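Local coordinates for protein acetylglutamate kinase (Streptococcus mutans, PDB 3L86) that probably catalyses the ATP-dependent phosphorylation of N-acetyl-L-glutamate, the second step on the route from glutamate to N-acetylornithine in arginine biosynthesis, at residues A[70-75]-A[198-203]; A[97-100]-A[106-109]; A[139-144]-A[175-180]. All blocks are in the same frame, centred on the assembly; numbering follows the deposited sequence.

Contact 1 (A[70-75]-A[198-203]). With NLG (N-acetyl-L-glutamate), chain C.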
loop_
_atom_site.group_PDB
_atom_site.type_symbol
_atom_site.label_atom_id
_atom_site.label_comp_id
_atom_site.label_asym_id
_atom_site.label_seq_id
_atom_site.Cartn_x
_atom_site.Cartn_y
_atom_site.Cartn_z
ATOM N N VAL A 70 0.355 5.625 -9.895
ATOM C CA VAL A 70 1.397 4.765 -9.275
ATOM C C VAL A 70 0.656 3.754 -8.416
ATOM O O VAL A 70 -0.250 4.157 -7.691
ATOM C CB VAL A 70 2.397 5.584 -8.382
ATOM C CG1 VAL A 70 3.347 4.653 -7.646
ATOM C CG2 VAL A 70 3.223 6.622 -9.259
ATOM N N ILE A 71 0.999 2.458 -8.527
ATOM C CA ILE A 71 0.384 1.378 -7.756
ATOM C C ILE A 71 1.381 0.774 -6.718
ATOM O O ILE A 71 2.552 0.437 -7.049
ATOM C CB ILE A 71 -0.197 0.244 -8.673
ATOM C CG1 ILE A 71 -1.472 0.706 -9.406
ATOM C CG2 ILE A 71 -0.483 -1.129 -7.869
ATOM C CD1 ILE A 71 -1.915 -0.267 -10.547
ATOM N N VAL A 72 0.930 0.713 -5.457
ATOM C CA VAL A 72 1.620 0.080 -4.318
ATOM C C VAL A 72 0.681 -1.081 -3.908
ATOM O O VAL A 72 -0.531 -0.979 -4.097
ATOM C CB VAL A 72 1.805 1.081 -3.139
ATOM C CG1 VAL A 72 2.321 0.385 -1.826
ATOM C CG2 VAL A 72 2.719 2.320 -3.608
ATOM N N HIS A 73 1.268 -2.205 -3.471
ATOM C CA HIS A 73 0.528 -3.367 -3.033
ATOM C C HIS A 73 1.221 -4.084 -1.839
ATOM O O HIS A 73 2.506 -4.022 -1.678
ATOM C CB HIS A 73 0.287 -4.350 -4.194
ATOM C CG HIS A 73 1.481 -5.175 -4.574
ATOM N ND1 HIS A 73 1.843 -6.333 -3.889
ATOM C CD2 HIS A 73 2.351 -5.056 -5.608
ATOM C CE1 HIS A 73 2.912 -6.861 -4.468
ATOM N NE2 HIS A 73 3.222 -6.122 -5.528
ATOM N N GLY A 74 0.397 -4.736 -1.013
ATOM C CA GLY A 74 0.885 -5.650 0.057
ATOM C C GLY A 74 0.585 -7.118 -0.255
ATOM O O GLY A 74 0.639 -7.559 -1.442
ATOM N N GLY A 75 0.265 -7.896 0.782
ATOM C CA GLY A 75 0.060 -9.346 0.615
ATOM C C GLY A 75 -0.004 -10.171 1.904
ATOM O O GLY A 75 0.369 -11.346 1.911
ATOM N N THR A 198 1.636 5.927 2.096
ATOM C CA THR A 198 1.768 7.337 2.635
ATOM C C THR A 198 3.041 8.032 2.107
ATOM O O THR A 198 3.008 9.161 1.663
ATOM C CB THR A 198 1.868 7.441 4.236
ATOM O OG1 THR A 198 0.796 6.728 4.857
ATOM C CG2 THR A 198 1.777 8.893 4.675
ATOM N N ALA A 199 4.169 7.356 2.189
ATOM C CA ALA A 199 5.440 7.938 1.767
ATOM C C ALA A 199 5.461 8.287 0.271
ATOM O O ALA A 199 5.920 9.373 -0.161
ATOM C CB ALA A 199 6.567 6.935 2.117
ATOM N N VAL A 200 4.922 7.368 -0.531
ATOM C CA VAL A 200 4.851 7.574 -1.955
ATOM C C VAL A 200 3.913 8.730 -2.314
ATOM O O VAL A 200 4.317 9.648 -3.112
ATOM C CB VAL A 200 4.398 6.286 -2.665
ATOM C CG1 VAL A 200 4.186 6.538 -4.149
ATOM C CG2 VAL A 200 5.447 5.119 -2.375
ATOM N N ALA A 201 2.689 8.715 -1.751
ATOM C CA ALA A 201 1.686 9.807 -2.015
ATOM C C ALA A 201 2.235 11.206 -1.611
ATOM O O ALA A 201 2.062 12.234 -2.328
ATOM C CB ALA A 201 0.348 9.489 -1.238
ATOM N N VAL A 202 2.863 11.258 -0.431
ATOM C CA VAL A 202 3.443 12.508 0.070
ATOM C C VAL A 202 4.635 12.967 -0.801
ATOM O O VAL A 202 4.671 14.127 -1.240
ATOM C CB VAL A 202 3.800 12.435 1.585
ATOM C CG1 VAL A 202 4.493 13.772 2.027
ATOM C CG2 VAL A 202 2.561 12.103 2.377
ATOM N N ALA A 203 5.582 12.058 -1.096
ATOM C CA ALA A 203 6.714 12.412 -1.996
ATOM C C ALA A 203 6.285 12.990 -3.360
ATOM O O ALA A 203 6.948 13.871 -3.895
ATOM C CB ALA A 203 7.673 11.180 -2.247
HETATM C CA NLG C . 3.563 -6.211 6.216
HETATM C C NLG C . 4.169 -5.830 7.444
HETATM O OXT NLG C . 3.714 -6.064 8.569
HETATM O O NLG C . 5.090 -5.164 7.742
HETATM C CB NLG C . 3.711 -6.203 4.684
HETATM C CG NLG C . 2.527 -6.660 3.736
HETATM C CD NLG C . 1.093 -5.979 3.708
HETATM O OE1 NLG C . 0.987 -4.909 4.233
HETATM O OE2 NLG C . 0.076 -6.493 3.213
HETATM C C7 NLG C . 2.714 -8.388 6.438
HETATM C C8 NLG C . 1.683 -9.015 6.399
HETATM O O7 NLG C . 3.830 -8.811 6.617
HETATM N N2 NLG C . 2.714 -7.118 6.297
#
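V70 and V200 meet methyl to methyl, CG1 of V70 lying 4.1 Å from CG1 of V200, with the two side chains crossing at a slant. In V70 this methyl stands opposite the backbone N (chi1 174°), on the flank of the strand that faces the helix. I71 follows with its side chain on the other side of the sheet, as strand alternation demands. V72 returns to the helix side: its CG2 comes within 4.1 Å of CG2 of V200, the two valines passing each other in opposite directions. V200 therefore gives one methyl to each strand residue and sits astride the pair; compact, branched valines suit such a layer, since each can fill space close to its own backbone. H73, on the far side again, uses its ring for a local task. ND1 donates to G74 O at 3.0 Å, nearly straight (173°), in the plane of the imidazole and onto a carbonyl lone pair, which would hold the ring and the end of the strand in fixed relation. At G74 the lack of a side chain lets the substrate come close, with CA 3.4 Å from OE2 of N-acetylglutamate. G75, the N-cap of helix 76-85, then points its N-H at OE2, the bond from G75 N being 2.8 Å long. The positive end of that helix would be expected to favour the bound carboxylate, the group that is phosphorylated. Around the valines, strand 68-73 runs parallel between strands 38-43 and 174-182. V40 of the former also touches V200, while L123 of helix 101-125 covers I71, so helices 193-203 and 101-125 pack on opposite faces of the sheet.

Contact 2 (A[97-100]-A[106-109]). With NLG (N-acetyl-L-glutamate), chain C.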
loop_
_atom_site.group_PDB
_atom_site.type_symbol
_atom_site.label_atom_id
_atom_site.label_comp_id
_atom_site.label_asym_id
_atom_site.label_seq_id
_atom_site.Cartn_x
_atom_site.Cartn_y
_atom_site.Cartn_z
ATOM N N ARG A 97 3.830 -7.435 11.445
ATOM C CA ARG A 97 4.383 -8.828 11.519
ATOM C C ARG A 97 5.817 -8.794 12.041
ATOM O O ARG A 97 6.634 -8.059 11.482
ATOM C CB ARG A 97 4.406 -9.482 10.108
ATOM C CG ARG A 97 4.796 -11.016 10.022
ATOM C CD ARG A 97 5.011 -11.445 8.482
ATOM N NE ARG A 97 3.763 -11.144 7.779
ATOM C CZ ARG A 97 2.717 -11.972 7.762
ATOM N NH1 ARG A 97 2.784 -13.193 8.331
ATOM N NH2 ARG A 97 1.611 -11.590 7.153
ATOM N N VAL A 98 6.100 -9.587 13.084
ATOM C CA VAL A 98 7.444 -9.804 13.580
ATOM C C VAL A 98 8.191 -10.653 12.538
ATOM O O VAL A 98 7.691 -11.712 12.168
ATOM C CB VAL A 98 7.411 -10.472 14.989
ATOM C CG1 VAL A 98 8.863 -10.819 15.507
ATOM C CG2 VAL A 98 6.723 -9.500 16.012
ATOM N N THR A 99 9.329 -10.159 12.011
ATOM C CA THR A 99 9.953 -10.755 10.787
ATOM C C THR A 99 11.441 -11.041 10.989
ATOM O O THR A 99 12.257 -10.120 11.106
ATOM C CB THR A 99 9.763 -9.782 9.530
ATOM O OG1 THR A 99 8.389 -9.337 9.442
ATOM C CG2 THR A 99 10.164 -10.452 8.205
ATOM N N SER A 100 11.834 -12.298 11.062
ATOM C CA SER A 100 13.262 -12.591 11.196
ATOM C C SER A 100 13.961 -12.494 9.852
ATOM O O SER A 100 13.299 -12.478 8.818
ATOM C CB SER A 100 13.476 -14.017 11.745
ATOM O OG SER A 100 13.179 -14.982 10.742
ATOM N N LEU A 106 10.658 -15.735 2.709
ATOM C CA LEU A 106 9.223 -16.008 2.528
ATOM C C LEU A 106 8.436 -14.750 2.118
ATOM O O LEU A 106 7.595 -14.798 1.197
ATOM C CB LEU A 106 8.642 -16.608 3.844
ATOM C CG LEU A 106 9.373 -17.906 4.274
ATOM C CD1 LEU A 106 8.959 -18.406 5.696
ATOM C CD2 LEU A 106 8.995 -18.919 3.257
ATOM N N VAL A 107 8.705 -13.631 2.820
ATOM C CA VAL A 107 7.994 -12.350 2.580
ATOM C C VAL A 107 8.198 -11.875 1.116
ATOM O O VAL A 107 7.229 -11.528 0.420
ATOM C CB VAL A 107 8.377 -11.245 3.635
ATOM C CG1 VAL A 107 7.819 -9.832 3.278
ATOM C CG2 VAL A 107 7.925 -11.611 5.097
ATOM N N SER A 108 9.450 -11.840 0.654
ATOM C CA SER A 108 9.723 -11.324 -0.693
ATOM C C SER A 108 9.200 -12.257 -1.768
ATOM O O SER A 108 8.659 -11.774 -2.795
ATOM C CB SER A 108 11.226 -11.009 -0.903
ATOM O OG SER A 108 11.973 -12.184 -0.790
ATOM N N HIS A 109 9.286 -13.576 -1.546
ATOM C CA HIS A 109 8.665 -14.538 -2.494
ATOM C C HIS A 109 7.125 -14.354 -2.612
ATOM O O HIS A 109 6.580 -14.293 -3.703
ATOM C CB HIS A 109 8.942 -16.001 -2.082
ATOM C CG HIS A 109 8.149 -17.004 -2.858
ATOM N ND1 HIS A 109 8.137 -17.039 -4.248
ATOM C CD2 HIS A 109 7.358 -18.027 -2.446
ATOM C CE1 HIS A 109 7.337 -18.020 -4.646
ATOM N NE2 HIS A 109 6.864 -18.643 -3.576
HETATM C CA NLG C . 3.563 -6.211 6.216
HETATM C C NLG C . 4.169 -5.830 7.444
HETATM O OXT NLG C . 3.714 -6.064 8.569
HETATM O O NLG C . 5.090 -5.164 7.742
HETATM C CB NLG C . 3.711 -6.203 4.684
HETATM C CG NLG C . 2.527 -6.660 3.736
HETATM C CD NLG C . 1.093 -5.979 3.708
HETATM O OE1 NLG C . 0.987 -4.909 4.233
HETATM O OE2 NLG C . 0.076 -6.493 3.213
HETATM C C7 NLG C . 2.714 -8.388 6.438
HETATM C C8 NLG C . 1.683 -9.015 6.399
HETATM O O7 NLG C . 3.830 -8.811 6.617
HETATM N N2 NLG C . 2.714 -7.118 6.297
#
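V107 turns its CG2 methyl toward T99, whose CG2 comes to meet it tip to tip at 4.0 Å. Threonine suits this place because its two branches do different work. The methyl packs on the helix, while OG1 donates to R97 O at 3.0 Å from well above the carbonyl plane and is also hydrogen-bonded to N190 ND2, itself a substrate contact. R97 adds a looser touch through its aliphatic part, CD standing 4.5 Å from CG2 of V107. The chain bends about its CG-CD bond (chi3 -58°), which brings the edge of the guanidinium to the acetyl group of N-acetylglutamate, where NE donates to O7 at 2.6 Å and 170°. The backbone of the same residue reaches the substrate's alpha-carboxylate, with R97 N 3.2 Å from OXT. One arginine thus meets both the acetyl oxygen and the alpha-carboxylate, consistent with a role in recognising the acetylated substrate, and NH1 is hydrogen-bonded to N80 OD1. The apolar patch continues into helix 76-85, whose I79 touches both V107 and R97, while strand 188-190 borders V107 through N190. The loop itself runs from strand 96-97 into helix 101-125, which S100 caps at its N terminus.

Contact 3 (A[139-144]-A[175-180])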
loop_
_atom_site.group_PDB
_atom_site.type_symbol
_atom_site.label_atom_id
_atom_site.label_comp_id
_atom_site.label_asym_id
_atom_site.label_seq_id
_atom_site.Cartn_x
_atom_site.Cartn_y
_atom_site.Cartn_z
ATOM N N HIS A 139 16.695 1.239 -5.768
ATOM C CA HIS A 139 16.959 2.612 -6.133
ATOM C C HIS A 139 15.767 3.539 -5.889
ATOM O O HIS A 139 15.858 4.715 -6.229
ATOM C CB HIS A 139 17.376 2.746 -7.589
ATOM C CG HIS A 139 18.521 1.855 -7.949
ATOM N ND1 HIS A 139 18.404 0.825 -8.863
ATOM C CD2 HIS A 139 19.791 1.812 -7.487
ATOM C CE1 HIS A 139 19.564 0.209 -8.982
ATOM N NE2 HIS A 139 20.419 0.774 -8.143
ATOM N N VAL A 140 14.662 3.024 -5.352
ATOM C CA VAL A 140 13.513 3.917 -5.092
ATOM C C VAL A 140 13.183 4.059 -3.614
ATOM O O VAL A 140 12.972 5.183 -3.127
ATOM C CB VAL A 140 12.242 3.459 -5.879
ATOM C CG1 VAL A 140 10.986 4.137 -5.326
ATOM C CG2 VAL A 140 12.438 3.765 -7.380
ATOM N N VAL A 141 13.115 2.926 -2.897
ATOM C CA VAL A 141 12.655 2.972 -1.485
ATOM C C VAL A 141 13.815 2.738 -0.497
ATOM O O VAL A 141 14.347 1.631 -0.401
ATOM C CB VAL A 141 11.555 1.885 -1.170
ATOM C CG1 VAL A 141 11.001 2.119 0.290
ATOM C CG2 VAL A 141 10.448 1.969 -2.214
ATOM N N ALA A 142 14.185 3.778 0.236
ATOM C CA ALA A 142 15.091 3.652 1.387
ATOM C C ALA A 142 14.306 3.532 2.656
ATOM O O ALA A 142 13.273 4.224 2.809
ATOM C CB ALA A 142 15.970 4.886 1.448
ATOM N N ALA A 143 14.816 2.691 3.584
ATOM C CA ALA A 143 14.216 2.406 4.896
ATOM C C ALA A 143 15.246 2.202 6.029
ATOM O O ALA A 143 16.433 2.068 5.760
ATOM C CB ALA A 143 13.332 1.131 4.797
ATOM N N ASP A 144 14.783 2.178 7.284
ATOM C CA ASP A 144 15.604 1.760 8.438
ATOM C C ASP A 144 14.747 0.839 9.351
ATOM O O ASP A 144 13.553 0.761 9.156
ATOM C CB ASP A 144 16.039 2.986 9.254
ATOM C CG ASP A 144 17.354 2.766 9.992
ATOM O OD1 ASP A 144 17.814 1.584 10.192
ATOM O OD2 ASP A 144 17.967 3.799 10.322
ATOM N N PRO A 175 4.228 2.332 -12.791
ATOM C CA PRO A 175 5.073 1.457 -11.959
ATOM C C PRO A 175 4.259 0.735 -10.896
ATOM O O PRO A 175 3.499 1.392 -10.191
ATOM C CB PRO A 175 6.019 2.430 -11.257
ATOM C CG PRO A 175 5.281 3.826 -11.237
ATOM C CD PRO A 175 4.504 3.788 -12.599
ATOM N N ILE A 176 4.486 -0.582 -10.761
ATOM C CA ILE A 176 3.952 -1.416 -9.653
ATOM C C ILE A 176 5.021 -1.751 -8.572
ATOM O O ILE A 176 6.054 -2.438 -8.854
ATOM C CB ILE A 176 3.295 -2.692 -10.210
ATOM C CG1 ILE A 176 2.089 -2.314 -11.116
ATOM C CG2 ILE A 176 2.776 -3.614 -9.068
ATOM C CD1 ILE A 176 1.698 -3.448 -12.142
ATOM N N LEU A 177 4.768 -1.265 -7.352
ATOM C CA LEU A 177 5.694 -1.430 -6.204
ATOM C C LEU A 177 5.195 -2.287 -5.067
ATOM O O LEU A 177 4.271 -1.915 -4.332
ATOM C CB LEU A 177 5.949 -0.096 -5.552
ATOM C CG LEU A 177 7.103 0.796 -5.796
ATOM C CD1 LEU A 177 7.143 1.141 -7.292
ATOM C CD2 LEU A 177 6.944 2.082 -4.926
ATOM N N ALA A 178 5.877 -3.392 -4.836
ATOM C CA ALA A 178 5.644 -4.217 -3.625
ATOM C C ALA A 178 6.092 -3.500 -2.341
ATOM O O ALA A 178 6.971 -2.629 -2.411
ATOM C CB ALA A 178 6.403 -5.544 -3.752
ATOM N N SER A 179 5.557 -3.928 -1.173
ATOM C CA SER A 179 5.894 -3.246 0.076
ATOM C C SER A 179 7.219 -3.744 0.688
ATOM O O SER A 179 7.192 -4.568 1.654
ATOM C CB SER A 179 4.768 -3.350 1.105
ATOM O OG SER A 179 4.388 -4.709 1.350
ATOM N N LEU A 180 8.324 -3.276 0.095
ATOM C CA LEU A 180 9.720 -3.664 0.427
ATOM C C LEU A 180 10.603 -2.422 0.293
ATOM O O LEU A 180 10.366 -1.567 -0.579
ATOM C CB LEU A 180 10.254 -4.759 -0.541
ATOM C CG LEU A 180 9.565 -6.178 -0.495
ATOM C CD1 LEU A 180 10.000 -7.041 -1.690
ATOM C CD2 LEU A 180 9.788 -6.984 0.850
#
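L180 uses its two backbone polar atoms in different ways: N is hydrogen-bonded to A178 O at 2.9 Å, while O lies against the side chain of V141. The oxygen faces the branch point of the valine, 3.7 Å from CB, with CG1 and CG2 of V141 hardly farther away, so the contact is one of van der Waals packing against a backbone edge. V141 places CG1 opposite its own N (chi1 -173°), which leaves CG2 to turn toward the other strand, 4.4 Å from CD2 of L177. A beta-branched residue fits here, being short enough to lie on the backbone of L180 and wide enough to reach L177 as well. L177 answers with a longer, more flexible side chain, and CD2 is the branch that meets V141. The side chain of L180 leads off from V141 and packs on L111 of helix 101-125. V140 adds apolar cover near this contact and rests on V164 and I165 of helix 162-170. Backbone bonds of V141 and A143 to Y182 tie strand 141-145 to the end of strand 174-182, and I160 of its partner strand 155-160 also touches V141. The bond from L180 N to A178 O closes an inverse gamma turn centred on S179. This turn interrupts the sheet strand and brings S179 against the bound N-acetylglutamate, so the arrangement joins the small two-stranded antiparallel sheet of strands 141-145 and 155-160 to strand 174-182 of the central sheet, near the substrate site, in an amino acid kinase fold.

How the contacts relate
From the N terminus, strand 68-73 opens the long loop that contact 1 closes across 122 intervening residues on helix 193-203. Contacts 2 and 3 both nest inside it, one after the other: contact 2 is a short local closure at the start of helix 101-125, and contact 3 spans strand 155-160 and helix 162-170. Contacts 1 and 3 share the central sheet, where I71 O lies 2.8 Å from L177 N, a probable hydrogen bond. Contact 3 in turn packs on contact 2, as L180 touches V107 and S108. Contacts 1 and 2 do not touch, yet they hold opposite ends of the same N-acetylglutamate.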